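Local coordinates for LEOA (PDB 4AUR), which is a bacterial dynamin that probably binds and hydrolyses GTP, at residues I141-D146 / S156-W161. Numbering follows the deposited sequence.
Sequences IFYVVD and SDIVKW
Tyr143 alone carries the strand's side of this contact, reaching Ile158 and Val159 on the helix and illustrating how one long aromatic side chain can span the gap between a sheet and its covering helix. The backbones stay well apart, the nearest CA atoms, those of Tyr143 and Val159, being 8.8 Å from each other. With CG anti to the backbone N (chi1 -154°), the phenol extends from the strand to the helix.

The meeting is apolar. The CG2 methyl of Ile158 lies at the ring's edge, near its plane, and touches the phenol's outer corner: it is 3.8 Å from Tyr143 CE2 and 3.5 Å from Tyr143 OH, the latter a van der Waals contact with a methyl group. The two side chains cross at about a right angle. With one strand residue meeting two helix residues, the segments bury 116 Å² between them. Val159 adds a looser contact through its CG2, 4.4 Å from Tyr143 CZ and oblique to the ring. All three residues are buried.

Around the contact, Tyr143 also meets Phe174's ring, touches Leu59 and probably borders the P-loop; Val159 touches Leu151. The contact joins strand 140-146 and helix 156-165 of a beta-alpha-beta unit in the P-loop NTPase fold expected of a dynamin GTPase domain; strand 172-177 completes it, parallel beside strand 140-146, whose other neighbour is strand 54-60.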
loop_
_atom_site.group_PDB
_atom_site.type_symbol
_atom_site.label_atom_id
_atom_site.label_comp_id
_atom_site.label_asym_id
_atom_site.label_seq_id
_atom_site.Cartn_x
_atom_site.Cartn_y
_atom_site.Cartn_z
ATOM N N ILE A 141 -30.704 -28.335 -8.210
ATOM C CA ILE A 141 -32.145 -28.358 -8.417
ATOM C C ILE A 141 -32.414 -28.799 -9.836
ATOM O O ILE A 141 -31.931 -28.200 -10.766
ATOM C CB ILE A 141 -32.756 -26.966 -8.166
ATOM C CG1 ILE A 141 -32.441 -26.505 -6.747
ATOM C CG2 ILE A 141 -34.261 -26.978 -8.405
ATOM C CD1 ILE A 141 -33.175 -25.258 -6.337
ATOM N N PHE A 142 -33.171 -29.867 -9.999
ATOM C CA PHE A 142 -33.522 -30.345 -11.336
ATOM C C PHE A 142 -34.966 -30.053 -11.541
ATOM O O PHE A 142 -35.801 -30.586 -10.847
ATOM C CB PHE A 142 -33.340 -31.855 -11.487
ATOM C CG PHE A 142 -31.922 -32.335 -11.355
ATOM C CD1 PHE A 142 -30.841 -31.500 -11.603
ATOM C CD2 PHE A 142 -31.673 -33.670 -11.023
ATOM C CE1 PHE A 142 -29.541 -31.983 -11.497
ATOM C CE2 PHE A 142 -30.380 -34.154 -10.923
ATOM C CZ PHE A 142 -29.317 -33.308 -11.149
ATOM N N TYR A 143 -35.257 -29.193 -12.488
ATOM C CA TYR A 143 -36.631 -28.963 -12.877
ATOM C C TYR A 143 -36.841 -29.734 -14.162
ATOM O O TYR A 143 -36.350 -29.334 -15.212
ATOM C CB TYR A 143 -36.895 -27.473 -13.076
ATOM C CG TYR A 143 -38.319 -27.132 -12.851
ATOM C CD1 TYR A 143 -39.292 -27.537 -13.750
ATOM C CD2 TYR A 143 -38.713 -26.465 -11.716
ATOM C CE1 TYR A 143 -40.615 -27.267 -13.537
ATOM C CE2 TYR A 143 -40.037 -26.184 -11.497
ATOM C CZ TYR A 143 -40.978 -26.586 -12.417
ATOM O OH TYR A 143 -42.292 -26.315 -12.203
ATOM N N VAL A 144 -37.541 -30.859 -14.074
ATOM C CA VAL A 144 -37.691 -31.752 -15.216
ATOM C C VAL A 144 -38.984 -31.452 -15.935
ATOM O O VAL A 144 -40.064 -31.488 -15.321
ATOM C CB VAL A 144 -37.707 -33.219 -14.792
ATOM C CG1 VAL A 144 -38.028 -34.102 -15.981
ATOM C CG2 VAL A 144 -36.374 -33.617 -14.191
ATOM N N VAL A 145 -38.865 -31.183 -17.237
ATOM C CA VAL A 145 -40.011 -30.839 -18.100
ATOM C C VAL A 145 -40.126 -31.787 -19.315
ATOM O O VAL A 145 -39.404 -32.791 -19.395
ATOM C CB VAL A 145 -39.941 -29.369 -18.557
ATOM C CG1 VAL A 145 -39.896 -28.455 -17.347
ATOM C CG2 VAL A 145 -38.749 -29.131 -19.461
ATOM N N ASP A 146 -41.053 -31.471 -20.231
ATOM C CA ASP A 146 -41.377 -32.334 -21.361
ATOM C C ASP A 146 -40.740 -31.801 -22.604
ATOM O O ASP A 146 -40.561 -30.600 -22.769
ATOM C CB ASP A 146 -42.904 -32.450 -21.568
ATOM C CG ASP A 146 -43.319 -33.778 -22.254
ATOM O OD1 ASP A 146 -43.105 -33.917 -23.479
ATOM O OD2 ASP A 146 -43.867 -34.681 -21.563
ATOM N N SER A 156 -46.214 -21.489 -13.945
ATOM C CA SER A 156 -45.610 -20.168 -13.917
ATOM C C SER A 156 -45.079 -19.813 -12.542
ATOM O O SER A 156 -43.936 -19.416 -12.398
ATOM C CB SER A 156 -46.615 -19.114 -14.331
ATOM O OG SER A 156 -46.833 -19.149 -15.717
ATOM N N ASP A 157 -45.908 -19.950 -11.521
ATOM C CA ASP A 157 -45.577 -19.362 -10.216
ATOM C C ASP A 157 -44.535 -20.188 -9.427
ATOM O O ASP A 157 -43.895 -19.666 -8.505
ATOM C CB ASP A 157 -46.847 -19.064 -9.388
ATOM C CG ASP A 157 -47.694 -20.295 -9.139
ATOM O OD1 ASP A 157 -47.371 -21.354 -9.706
ATOM O OD2 ASP A 157 -48.687 -20.206 -8.381
ATOM N N ILE A 158 -44.349 -21.445 -9.835
ATOM C CA ILE A 158 -43.365 -22.337 -9.263
ATOM C C ILE A 158 -41.990 -22.003 -9.804
ATOM O O ILE A 158 -40.994 -21.969 -9.073
ATOM C CB ILE A 158 -43.670 -23.779 -9.644
ATOM C CG1 ILE A 158 -45.021 -24.206 -9.071
ATOM C CG2 ILE A 158 -42.573 -24.701 -9.140
ATOM C CD1 ILE A 158 -45.443 -25.600 -9.497
ATOM N N VAL A 159 -41.922 -21.796 -11.104
ATOM C CA VAL A 159 -40.712 -21.275 -11.718
ATOM C C VAL A 159 -40.309 -19.937 -11.087
ATOM O O VAL A 159 -39.154 -19.695 -10.859
ATOM C CB VAL A 159 -40.914 -21.090 -13.229
ATOM C CG1 VAL A 159 -39.775 -20.292 -13.838
ATOM C CG2 VAL A 159 -41.051 -22.447 -13.912
ATOM N N LYS A 160 -41.270 -19.076 -10.800
ATOM C CA LYS A 160 -40.992 -17.799 -10.156
ATOM C C LYS A 160 -40.505 -18.002 -8.736
ATOM O O LYS A 160 -39.629 -17.305 -8.250
ATOM C CB LYS A 160 -42.257 -16.948 -10.141
ATOM C CG LYS A 160 -42.025 -15.524 -9.701
ATOM C CD LYS A 160 -43.275 -14.674 -9.820
ATOM C CE LYS A 160 -42.933 -13.192 -9.708
ATOM N NZ LYS A 160 -43.803 -12.361 -10.590
ATOM N N TRP A 161 -41.107 -18.961 -8.059
ATOM C CA TRP A 161 -40.754 -19.280 -6.681
ATOM C C TRP A 161 -39.305 -19.696 -6.591
ATOM O O TRP A 161 -38.594 -19.263 -5.730
ATOM C CB TRP A 161 -41.648 -20.419 -6.228
ATOM C CG TRP A 161 -41.448 -20.868 -4.849
ATOM C CD1 TRP A 161 -41.479 -20.110 -3.734
ATOM C CD2 TRP A 161 -41.216 -22.216 -4.424
ATOM N NE1 TRP A 161 -41.273 -20.894 -2.642
ATOM C CE2 TRP A 161 -41.105 -22.193 -3.039
ATOM C CE3 TRP A 161 -41.081 -23.443 -5.097
ATOM C CZ2 TRP A 161 -40.866 -23.352 -2.287
ATOM C CZ3 TRP A 161 -40.847 -24.588 -4.354
ATOM C CH2 TRP A 161 -40.740 -24.534 -2.962
#